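PDB 5XEA: envelope glycoprotein from Thogoto virus, which probably attaches the virus to its receptor on the host cell and later drives fusion of the viral envelope with the host membrane. Local coordinates for residues 72-77 against 181-186; 44-49 against 185-190; 81-86 against 142-147. One frame throughout, in Å; residues are numbered along the deposited sequence.

Interaction 1 of 3, residues 72-77 against 181-186; sequences HYPPSR and FWTEKD. With NAG (2-acetamido-2-deoxy-beta-D-glucopyranose), chain E; NAG (2-acetamido-2-deoxy-beta-D-glucopyranose), chain C.
Arg77 lies along the face of the Phe181 ring, and the long side chain can be followed outward atom by atom. Its CB sits 3.7 Å from the Phe181 ring centroid, only 8° off the ring normal, a CH-pi contact over the middle of the ring. With CG anti to the backbone N (chi1 180°) and the chain extended as far as NE, the arginine runs back over the phenylalanine toward its root. Arg77 CG comes within 4.0 Å of Phe181 CD1, and at the tip Arg77 NH1 stands 4.0 Å from Phe181 CB. The two side chains thus run antiparallel, one over the other, with guanidinium and ring planes 24° apart. The carbonyl oxygen of Pro75 meets the same ring at its edge, in its plane.

Nearer the start of 72-77, Pro74 takes over from the aromatic contact. Pro74 CG presses on Thr183 CG2 at 3.4 Å, tighter than an ordinary carbon contact, while Pro74 CA offers a C-H to Asp186 O at 3.5 Å. His72 ND1 comes to 3.4 Å from Asp186 CB, yet this nitrogen hydrogen-bonds to Thr48 OG1.

Trp182 and Glu184, alternating with Phe181 and Thr183, meet a glycan attached to the protein itself: the acetamide of the chain E NAG lies over one face of Trp182, and Glu184 OE1 accepts a 2.8 Å hydrogen bond from O6 of the chain C NAG.

The contact joins the link between strand 65-72 and helix 77-86 to strand 180-184 and the turn after it. In adjacent strand 187-192, Ser188 OG hydrogen-bonds to Pro75 O and Thr183 OG1; Leu80 of the helix touches Pro75 and Phe181.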
loop_
_atom_site.group_PDB
_atom_site.type_symbol
_atom_site.label_atom_id
_atom_site.label_comp_id
_atom_site.label_asym_id
_atom_site.label_seq_id
_atom_site.Cartn_x
_atom_site.Cartn_y
_atom_site.Cartn_z
ATOM N N HIS B 72 -25.556 0.778 30.077
ATOM C CA HIS B 72 -25.021 1.825 29.207
ATOM C C HIS B 72 -25.829 3.112 29.329
ATOM O O HIS B 72 -27.060 3.072 29.325
ATOM C CB HIS B 72 -25.014 1.352 27.765
ATOM C CG HIS B 72 -24.180 0.133 27.556
ATOM N ND1 HIS B 72 -22.894 0.029 28.045
ATOM C CD2 HIS B 72 -24.450 -1.040 26.936
ATOM C CE1 HIS B 72 -22.402 -1.155 27.722
ATOM N NE2 HIS B 72 -23.324 -1.820 27.044
ATOM N N TYR B 73 -25.133 4.246 29.441
ATOM C CA TYR B 73 -25.757 5.571 29.452
ATOM C C TYR B 73 -25.062 6.470 28.435
ATOM O O TYR B 73 -24.432 7.468 28.802
ATOM C CB TYR B 73 -25.699 6.211 30.841
ATOM C CG TYR B 73 -26.473 5.470 31.905
ATOM C CD1 TYR B 73 -27.757 5.875 32.271
ATOM C CD2 TYR B 73 -25.916 4.372 32.559
ATOM C CE1 TYR B 73 -28.469 5.200 33.253
ATOM C CE2 TYR B 73 -26.616 3.693 33.515
ATOM C CZ TYR B 73 -27.895 4.108 33.869
ATOM O OH TYR B 73 -28.589 3.421 34.847
ATOM N N PRO B 74 -25.157 6.147 27.150
ATOM C CA PRO B 74 -24.466 6.941 26.142
ATOM C C PRO B 74 -24.906 8.391 26.225
ATOM O O PRO B 74 -26.080 8.666 26.503
ATOM C CB PRO B 74 -24.913 6.296 24.820
ATOM C CG PRO B 74 -26.244 5.701 25.158
ATOM C CD PRO B 74 -26.078 5.167 26.546
ATOM N N PRO B 75 -23.994 9.343 26.021
ATOM C CA PRO B 75 -24.378 10.758 26.137
ATOM C C PRO B 75 -25.374 11.157 25.062
ATOM O O PRO B 75 -25.349 10.657 23.937
ATOM C CB PRO B 75 -23.050 11.510 25.983
ATOM C CG PRO B 75 -22.154 10.557 25.231
ATOM C CD PRO B 75 -22.579 9.173 25.623
ATOM N N SER B 76 -26.287 12.041 25.448
ATOM C CA SER B 76 -27.171 12.705 24.508
ATOM C C SER B 76 -26.361 13.639 23.609
ATOM O O SER B 76 -25.196 13.955 23.875
ATOM C CB SER B 76 -28.229 13.510 25.256
ATOM O OG SER B 76 -27.585 14.586 25.917
ATOM N N ARG B 77 -26.996 14.103 22.537
ATOM C CA ARG B 77 -26.305 15.027 21.638
ATOM C C ARG B 77 -25.848 16.280 22.379
ATOM O O ARG B 77 -24.699 16.716 22.235
ATOM C CB ARG B 77 -27.209 15.382 20.463
ATOM C CG ARG B 77 -26.591 16.340 19.477
ATOM C CD ARG B 77 -27.536 16.534 18.321
ATOM N NE ARG B 77 -26.948 17.289 17.226
ATOM C CZ ARG B 77 -27.291 17.155 15.950
ATOM N NH1 ARG B 77 -28.219 16.286 15.596
ATOM N NH2 ARG B 77 -26.682 17.884 15.036
ATOM N N PHE B 181 -25.414 12.474 14.033
ATOM C CA PHE B 181 -25.424 12.034 15.422
ATOM C C PHE B 181 -26.111 10.686 15.508
ATOM O O PHE B 181 -27.227 10.518 15.006
ATOM C CB PHE B 181 -26.135 13.013 16.361
ATOM C CG PHE B 181 -26.216 12.514 17.789
ATOM C CD1 PHE B 181 -25.140 12.675 18.656
ATOM C CD2 PHE B 181 -27.346 11.866 18.254
ATOM C CE1 PHE B 181 -25.195 12.202 19.963
ATOM C CE2 PHE B 181 -27.413 11.390 19.575
ATOM C CZ PHE B 181 -26.334 11.559 20.425
ATOM N N TRP B 182 -25.451 9.732 16.160
ATOM C CA TRP B 182 -26.096 8.465 16.432
ATOM C C TRP B 182 -25.509 7.864 17.698
ATOM O O TRP B 182 -24.425 8.231 18.159
ATOM C CB TRP B 182 -25.981 7.489 15.256
ATOM C CG TRP B 182 -24.633 6.857 15.064
ATOM C CD1 TRP B 182 -24.240 5.623 15.506
ATOM C CD2 TRP B 182 -23.515 7.401 14.349
ATOM N NE1 TRP B 182 -22.945 5.377 15.127
ATOM C CE2 TRP B 182 -22.477 6.447 14.410
ATOM C CE3 TRP B 182 -23.288 8.603 13.669
ATOM C CZ2 TRP B 182 -21.234 6.658 13.830
ATOM C CZ3 TRP B 182 -22.047 8.809 13.088
ATOM C CH2 TRP B 182 -21.038 7.843 13.174
ATOM N N THR B 183 -26.263 6.942 18.253
ATOM C CA THR B 183 -25.930 6.294 19.504
ATOM C C THR B 183 -25.911 4.795 19.275
ATOM O O THR B 183 -26.750 4.260 18.547
ATOM C CB THR B 183 -26.941 6.668 20.577
ATOM O OG1 THR B 183 -26.741 8.037 20.951
ATOM C CG2 THR B 183 -26.794 5.777 21.792
ATOM N N GLU B 184 -24.943 4.123 19.894
ATOM C CA GLU B 184 -24.782 2.685 19.714
ATOM C C GLU B 184 -24.166 2.098 20.977
ATOM O O GLU B 184 -22.987 2.326 21.255
ATOM C CB GLU B 184 -23.916 2.403 18.485
ATOM C CG GLU B 184 -23.879 0.950 18.073
ATOM C CD GLU B 184 -23.178 0.761 16.735
ATOM O OE1 GLU B 184 -22.813 1.783 16.106
ATOM O OE2 GLU B 184 -22.996 -0.405 16.318
ATOM N N LYS B 185 -24.967 1.354 21.739
ATOM C CA LYS B 185 -24.547 0.687 22.979
ATOM C C LYS B 185 -24.075 1.761 23.951
ATOM O O LYS B 185 -24.909 2.588 24.355
ATOM C CB LYS B 185 -23.528 -0.401 22.629
ATOM C CG LYS B 185 -23.966 -1.387 21.585
ATOM C CD LYS B 185 -23.245 -2.697 21.789
ATOM C CE LYS B 185 -23.434 -3.676 20.654
ATOM N NZ LYS B 185 -22.564 -3.302 19.485
ATOM N N ASP B 186 -22.795 1.802 24.338
ATOM C CA ASP B 186 -22.257 2.755 25.295
ATOM C C ASP B 186 -21.811 4.073 24.665
ATOM O O ASP B 186 -21.615 5.051 25.396
ATOM C CB ASP B 186 -21.076 2.096 26.021
ATOM C CG ASP B 186 -19.984 1.611 25.064
ATOM O OD1 ASP B 186 -20.310 1.169 23.929
ATOM O OD2 ASP B 186 -18.784 1.692 25.456
HETATM C C1 NAG E . -25.560 2.281 12.898
HETATM C C2 NAG E . -26.562 3.427 12.729
HETATM C C3 NAG E . -27.418 3.560 13.972
HETATM C C4 NAG E . -28.327 2.351 14.095
HETATM C C5 NAG E . -27.517 1.052 14.100
HETATM C C6 NAG E . -27.998 0.024 13.097
HETATM C C7 NAG E . -25.503 5.066 11.231
HETATM C C8 NAG E . -24.793 6.382 11.145
HETATM N N2 NAG E . -25.869 4.677 12.455
HETATM O O3 NAG E . -28.195 4.748 13.877
HETATM O O4 NAG E . -29.071 2.435 15.306
HETATM O O5 NAG E . -26.103 1.244 13.877
HETATM O O6 NAG E . -28.869 0.592 12.127
HETATM O O7 NAG E . -25.732 4.384 10.239
HETATM C C1 NAG C . -21.701 -0.091 10.155
HETATM C C2 NAG C . -22.995 -0.916 10.155
HETATM C C3 NAG C . -24.223 -0.012 10.330
HETATM C C4 NAG C . -24.062 0.925 11.520
HETATM C C5 NAG C . -22.752 1.695 11.347
HETATM C C6 NAG C . -22.405 2.618 12.489
HETATM C C7 NAG C . -22.860 -2.993 8.856
HETATM C C8 NAG C . -23.023 -3.621 7.508
HETATM N N2 NAG C . -23.104 -1.681 8.923
HETATM O O3 NAG C . -25.386 -0.818 10.485
HETATM O O4 NAG C . -25.192 1.793 11.573
HETATM O O5 NAG C . -21.674 0.757 11.281
HETATM O O6 NAG C . -21.792 1.897 13.549
HETATM O O7 NAG C . -22.524 -3.644 9.842
#

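Interaction 2 of 3, residues 44-49 against 185-190; sequences AGYRTA and KDFSYL
Over the centre of one face of the Phe187 ring lies Tyr46 CB, 3.6 Å from the ring centroid in a CH-pi contact. At the edge of that ring, near its plane, sits Ala44 CB, 3.9 Å from Phe187 CE1. The two aromatic side chains run side by side and point the same way, their planes inclined at 41°. A chi1 of 66° turns the tyrosine ring so that Tyr46 CD2 lies beside Phe187 CZ, 3.4 Å away. Ala44 CB also touches the Tyr189 ring obliquely, at CD1.

Beneath these groups the strands pair antiparallel. Gly45 and Ser188 form the hydrogen-bonded pair: Gly45 N donates to Ser188 O at 3.0 Å, and Ser188 N returns a 2.8 Å bond to Gly45 O. Arg47 N adds a longer bond to Asp186 O, 3.2 Å, with the donor tilted from the carbonyl plane. Next to it, one water joins Thr48 OG1 to Asp186 OD2, donating to the carboxylate; Thr48 OG1 also hydrogen-bonds to His72 ND1.

Strand 40-56 is held on its other edge by strand 133-156, through backbone bonds from Ala44 and Tyr46. Helix 421-437 packs on the face bearing Tyr46, Phe187 and Tyr189, whereas helix 77-86 meets Arg47 and Ser188 on the other face, where Arg47 bonds through NE to Tyr73 O and forms a salt bridge from NH1 to Glu79.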
loop_
_atom_site.group_PDB
_atom_site.type_symbol
_atom_site.label_atom_id
_atom_site.label_comp_id
_atom_site.label_asym_id
_atom_site.label_seq_id
_atom_site.Cartn_x
_atom_site.Cartn_y
_atom_site.Cartn_z
ATOM N N ALA B 44 -16.693 11.567 19.813
ATOM C CA ALA B 44 -17.224 10.282 20.252
ATOM C C ALA B 44 -17.091 10.171 21.761
ATOM O O ALA B 44 -16.017 10.416 22.316
ATOM C CB ALA B 44 -16.510 9.113 19.570
ATOM N N GLY B 45 -18.177 9.798 22.416
ATOM C CA GLY B 45 -18.181 9.661 23.862
ATOM C C GLY B 45 -18.884 8.396 24.306
ATOM O O GLY B 45 -19.814 7.916 23.658
ATOM N N TYR B 46 -18.419 7.858 25.440
ATOM C CA TYR B 46 -18.998 6.655 26.022
ATOM C C TYR B 46 -19.202 6.859 27.513
ATOM O O TYR B 46 -18.499 7.647 28.150
ATOM C CB TYR B 46 -18.126 5.399 25.774
ATOM C CG TYR B 46 -16.777 5.395 26.461
ATOM C CD1 TYR B 46 -16.612 4.827 27.725
ATOM C CD2 TYR B 46 -15.663 5.949 25.838
ATOM C CE1 TYR B 46 -15.379 4.835 28.350
ATOM C CE2 TYR B 46 -14.430 5.962 26.459
ATOM C CZ TYR B 46 -14.286 5.402 27.712
ATOM O OH TYR B 46 -13.042 5.417 28.314
ATOM N N ARG B 47 -20.174 6.134 28.057
ATOM C CA ARG B 47 -20.446 6.151 29.490
ATOM C C ARG B 47 -21.206 4.885 29.842
ATOM O O ARG B 47 -22.202 4.555 29.186
ATOM C CB ARG B 47 -21.249 7.389 29.888
ATOM C CG ARG B 47 -21.675 7.437 31.368
ATOM C CD ARG B 47 -22.236 8.821 31.658
ATOM N NE ARG B 47 -23.408 9.078 30.833
ATOM C CZ ARG B 47 -23.988 10.263 30.684
ATOM N NH1 ARG B 47 -23.512 11.327 31.317
ATOM N NH2 ARG B 47 -25.059 10.368 29.904
ATOM N N THR B 48 -20.743 4.195 30.874
ATOM C CA THR B 48 -21.367 2.959 31.331
ATOM C C THR B 48 -21.267 2.898 32.847
ATOM O O THR B 48 -20.308 3.404 33.446
ATOM C CB THR B 48 -20.685 1.741 30.654
ATOM O OG1 THR B 48 -21.007 1.734 29.257
ATOM C CG2 THR B 48 -21.103 0.435 31.264
ATOM N N ALA B 49 -22.268 2.277 33.470
ATOM C CA ALA B 49 -22.246 2.004 34.900
ATOM C C ALA B 49 -22.131 0.501 35.139
ATOM O O ALA B 49 -22.712 -0.296 34.399
ATOM C CB ALA B 49 -23.508 2.555 35.585
ATOM N N LYS B 185 -24.967 1.354 21.739
ATOM C CA LYS B 185 -24.547 0.687 22.979
ATOM C C LYS B 185 -24.075 1.761 23.951
ATOM O O LYS B 185 -24.909 2.588 24.355
ATOM C CB LYS B 185 -23.528 -0.401 22.629
ATOM C CG LYS B 185 -23.966 -1.387 21.585
ATOM C CD LYS B 185 -23.245 -2.697 21.789
ATOM C CE LYS B 185 -23.434 -3.676 20.654
ATOM N NZ LYS B 185 -22.564 -3.302 19.485
ATOM N N ASP B 186 -22.795 1.802 24.338
ATOM C CA ASP B 186 -22.257 2.755 25.295
ATOM C C ASP B 186 -21.811 4.073 24.665
ATOM O O ASP B 186 -21.615 5.051 25.396
ATOM C CB ASP B 186 -21.076 2.096 26.021
ATOM C CG ASP B 186 -19.984 1.611 25.064
ATOM O OD1 ASP B 186 -20.310 1.169 23.929
ATOM O OD2 ASP B 186 -18.784 1.692 25.456
ATOM N N PHE B 187 -21.668 4.121 23.337
ATOM C CA PHE B 187 -21.110 5.251 22.615
ATOM C C PHE B 187 -22.209 6.087 21.972
ATOM O O PHE B 187 -23.224 5.569 21.499
ATOM C CB PHE B 187 -20.142 4.771 21.516
ATOM C CG PHE B 187 -18.688 4.840 21.904
ATOM C CD1 PHE B 187 -17.945 5.979 21.670
ATOM C CD2 PHE B 187 -18.069 3.765 22.519
ATOM C CE1 PHE B 187 -16.596 6.045 22.026
ATOM C CE2 PHE B 187 -16.729 3.823 22.892
ATOM C CZ PHE B 187 -15.997 4.962 22.645
ATOM N N SER B 188 -21.975 7.391 21.937
ATOM C CA SER B 188 -22.613 8.252 20.949
ATOM C C SER B 188 -21.542 8.927 20.102
ATOM O O SER B 188 -20.407 9.126 20.551
ATOM C CB SER B 188 -23.516 9.300 21.616
ATOM O OG SER B 188 -24.557 8.663 22.345
ATOM N N TYR B 189 -21.916 9.280 18.875
ATOM C CA TYR B 189 -21.005 9.847 17.892
ATOM C C TYR B 189 -21.614 11.099 17.280
ATOM O O TYR B 189 -22.784 11.103 16.881
ATOM C CB TYR B 189 -20.702 8.864 16.763
ATOM C CG TYR B 189 -20.235 7.508 17.217
ATOM C CD1 TYR B 189 -18.884 7.197 17.261
ATOM C CD2 TYR B 189 -21.149 6.535 17.579
ATOM C CE1 TYR B 189 -18.447 5.939 17.671
ATOM C CE2 TYR B 189 -20.721 5.264 17.999
ATOM C CZ TYR B 189 -19.370 4.980 18.038
ATOM O OH TYR B 189 -18.968 3.731 18.453
ATOM N N LEU B 190 -20.807 12.148 17.189
ATOM C CA LEU B 190 -21.192 13.378 16.501
ATOM C C LEU B 190 -20.135 13.695 15.442
ATOM O O LEU B 190 -18.954 13.860 15.772
ATOM C CB LEU B 190 -21.340 14.538 17.493
ATOM C CG LEU B 190 -21.736 15.908 16.916
ATOM C CD1 LEU B 190 -23.093 15.873 16.214
ATOM C CD2 LEU B 190 -21.725 16.933 18.026
HETATM O O HOH W 1 -18.457 1.426 28.300
#

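Interaction 3 of 3, residues 81-86 against 142-147; sequences LLWGSS and CGVTTS
Trp83 and Val144 form the centre of a contact that is almost wholly apolar. Trp83 CB touches Val144 CG2 at 3.9 Å, the valine methyl that lies anti to its own backbone N. The indole then reaches along the strand toward Gly143 and Cys142, sent that way by a chi1 of -70° that turns CG away from the tryptophan's own carbonyl carbon. Trp83 CH2 comes to 4.4 Å from Cys142 CB, and Trp83 CZ3 to 3.7 Å from Gly143 O; both neighbours approach the ring obliquely.

Backbone to methyl packing makes the second group. Gly84 has no side chain, and its bare CA lets the helix backbone come close to the strand here: Gly84 CA lies 3.6 Å from Thr146 CG2.

Hydrogen bonds stay within each partner; none crosses between them. In the last turn of the helix, Leu82 O accepts both Ser86 OG at 2.6 Å and Ser86 N at 2.9 Å, the two donors arriving from opposite faces of the carbonyl plane. On the strand, Thr145 OG1 donates to Ser147 OG at 3.0 Å, the Thr145 side chain leaving its backbone on the side turned from the helix.

The covalent bond of this region is a disulfide that joins Cys142 to Cys89, which follows the helix; Trp83 also packs on Cys89.

A short helix laid over an antiparallel sheet is the result: the axes of 81-86 and 142-147 approach to 8.0 Å and cross at -70°. Alternate residues Cys142, Val144 and Thr146 face the helix, the usual pattern of a helix-on-sheet layer, here in a fusion glycoprotein of the baculovirus gp64 family.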
loop_
_atom_site.group_PDB
_atom_site.type_symbol
_atom_site.label_atom_id
_atom_site.label_comp_id
_atom_site.label_asym_id
_atom_site.label_seq_id
_atom_site.Cartn_x
_atom_site.Cartn_y
_atom_site.Cartn_z
ATOM N N LEU B 81 -21.937 17.404 22.873
ATOM C CA LEU B 81 -21.437 18.733 22.541
ATOM C C LEU B 81 -20.682 19.351 23.713
ATOM O O LEU B 81 -19.582 19.889 23.544
ATOM C CB LEU B 81 -22.596 19.628 22.096
ATOM C CG LEU B 81 -23.007 19.468 20.628
ATOM C CD1 LEU B 81 -24.371 20.087 20.354
ATOM C CD2 LEU B 81 -21.954 20.068 19.693
ATOM N N LEU B 82 -21.243 19.258 24.922
ATOM C CA LEU B 82 -20.558 19.822 26.078
ATOM C C LEU B 82 -19.293 19.038 26.401
ATOM O O LEU B 82 -18.272 19.624 26.781
ATOM C CB LEU B 82 -21.503 19.861 27.280
ATOM C CG LEU B 82 -20.902 20.297 28.620
ATOM C CD1 LEU B 82 -20.209 21.646 28.520
ATOM C CD2 LEU B 82 -21.983 20.314 29.715
ATOM N N TRP B 83 -19.337 17.709 26.245
ATOM C CA TRP B 83 -18.143 16.905 26.481
ATOM C C TRP B 83 -17.027 17.297 25.527
ATOM O O TRP B 83 -15.874 17.465 25.940
ATOM C CB TRP B 83 -18.454 15.413 26.320
ATOM C CG TRP B 83 -19.328 14.790 27.387
ATOM C CD1 TRP B 83 -20.102 15.435 28.319
ATOM C CD2 TRP B 83 -19.519 13.383 27.608
ATOM N NE1 TRP B 83 -20.760 14.508 29.101
ATOM C CE2 TRP B 83 -20.414 13.246 28.689
ATOM C CE3 TRP B 83 -19.016 12.228 26.997
ATOM C CZ2 TRP B 83 -20.823 12.001 29.167
ATOM C CZ3 TRP B 83 -19.422 10.986 27.476
ATOM C CH2 TRP B 83 -20.315 10.887 28.555
ATOM N N GLY B 84 -17.354 17.451 24.245
ATOM C CA GLY B 84 -16.329 17.780 23.262
ATOM C C GLY B 84 -15.649 19.111 23.536
ATOM O O GLY B 84 -14.417 19.220 23.494
ATOM N N SER B 85 -16.441 20.140 23.839
ATOM C CA SER B 85 -15.853 21.452 24.104
ATOM C C SER B 85 -15.077 21.461 25.416
ATOM O O SER B 85 -13.949 21.963 25.469
ATOM C CB SER B 85 -16.939 22.529 24.103
ATOM O OG SER B 85 -18.099 22.080 24.774
ATOM N N SER B 86 -15.643 20.886 26.481
ATOM C CA SER B 86 -14.943 20.875 27.762
ATOM C C SER B 86 -13.798 19.875 27.799
ATOM O O SER B 86 -12.897 20.020 28.629
ATOM C CB SER B 86 -15.918 20.561 28.896
ATOM O OG SER B 86 -16.549 19.309 28.681
ATOM N N CYS B 142 -16.348 6.604 31.755
ATOM C CA CYS B 142 -16.741 7.505 30.681
ATOM C C CYS B 142 -15.488 8.025 29.999
ATOM O O CYS B 142 -14.387 7.975 30.556
ATOM C CB CYS B 142 -17.609 8.655 31.203
ATOM S SG CYS B 142 -16.779 9.705 32.414
ATOM N N GLY B 143 -15.665 8.520 28.788
ATOM C CA GLY B 143 -14.537 9.041 28.041
ATOM C C GLY B 143 -15.033 9.763 26.811
ATOM O O GLY B 143 -16.168 9.561 26.364
ATOM N N VAL B 144 -14.166 10.614 26.264
ATOM C CA VAL B 144 -14.541 11.428 25.112
ATOM C C VAL B 144 -13.301 11.659 24.261
ATOM O O VAL B 144 -12.186 11.778 24.781
ATOM C CB VAL B 144 -15.187 12.760 25.544
ATOM C CG1 VAL B 144 -14.192 13.615 26.333
ATOM C CG2 VAL B 144 -15.726 13.540 24.327
ATOM N N THR B 145 -13.498 11.696 22.945
ATOM C CA THR B 145 -12.466 12.133 22.022
ATOM C C THR B 145 -13.076 13.106 21.023
ATOM O O THR B 145 -14.256 13.009 20.668
ATOM C CB THR B 145 -11.802 10.952 21.269
ATOM O OG1 THR B 145 -10.565 11.382 20.686
ATOM C CG2 THR B 145 -12.698 10.431 20.143
ATOM N N THR B 146 -12.258 14.053 20.582
ATOM C CA THR B 146 -12.580 14.924 19.453
ATOM C C THR B 146 -11.416 14.801 18.485
ATOM O O THR B 146 -10.289 15.180 18.819
ATOM C CB THR B 146 -12.780 16.379 19.876
ATOM O OG1 THR B 146 -11.602 16.846 20.550
ATOM C CG2 THR B 146 -13.990 16.518 20.793
ATOM N N SER B 147 -11.668 14.223 17.319
ATOM C CA SER B 147 -10.561 13.915 16.425
ATOM C C SER B 147 -10.942 14.232 14.991
ATOM O O SER B 147 -12.108 14.079 14.601
ATOM C CB SER B 147 -10.139 12.437 16.520
ATOM O OG SER B 147 -9.884 12.064 17.881
#

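Overall arrangement
From the N terminus, strand 40-56 comes first, and interaction 2 closes the longest loop by pairing 44-49 with 185-190. Interaction 1 closes a shorter one within it, from 72-77 to 181-186, and ends on the same hairpin, so the two share Lys185 and Asp186. Interaction 3, between 81-86 and 142-147, is the innermost. All three nest and none cross. Interaction 2 pairs strands within one antiparallel sheet, where 40-56 lies between 187-192 and 133-156, while interactions 1 and 3 bring helix 77-86 and the segment leading into it onto that sheet. Pro75 against Trp83 joins interactions 1 and 3, and Tyr46 N to Gly143 O joins 2 and 3.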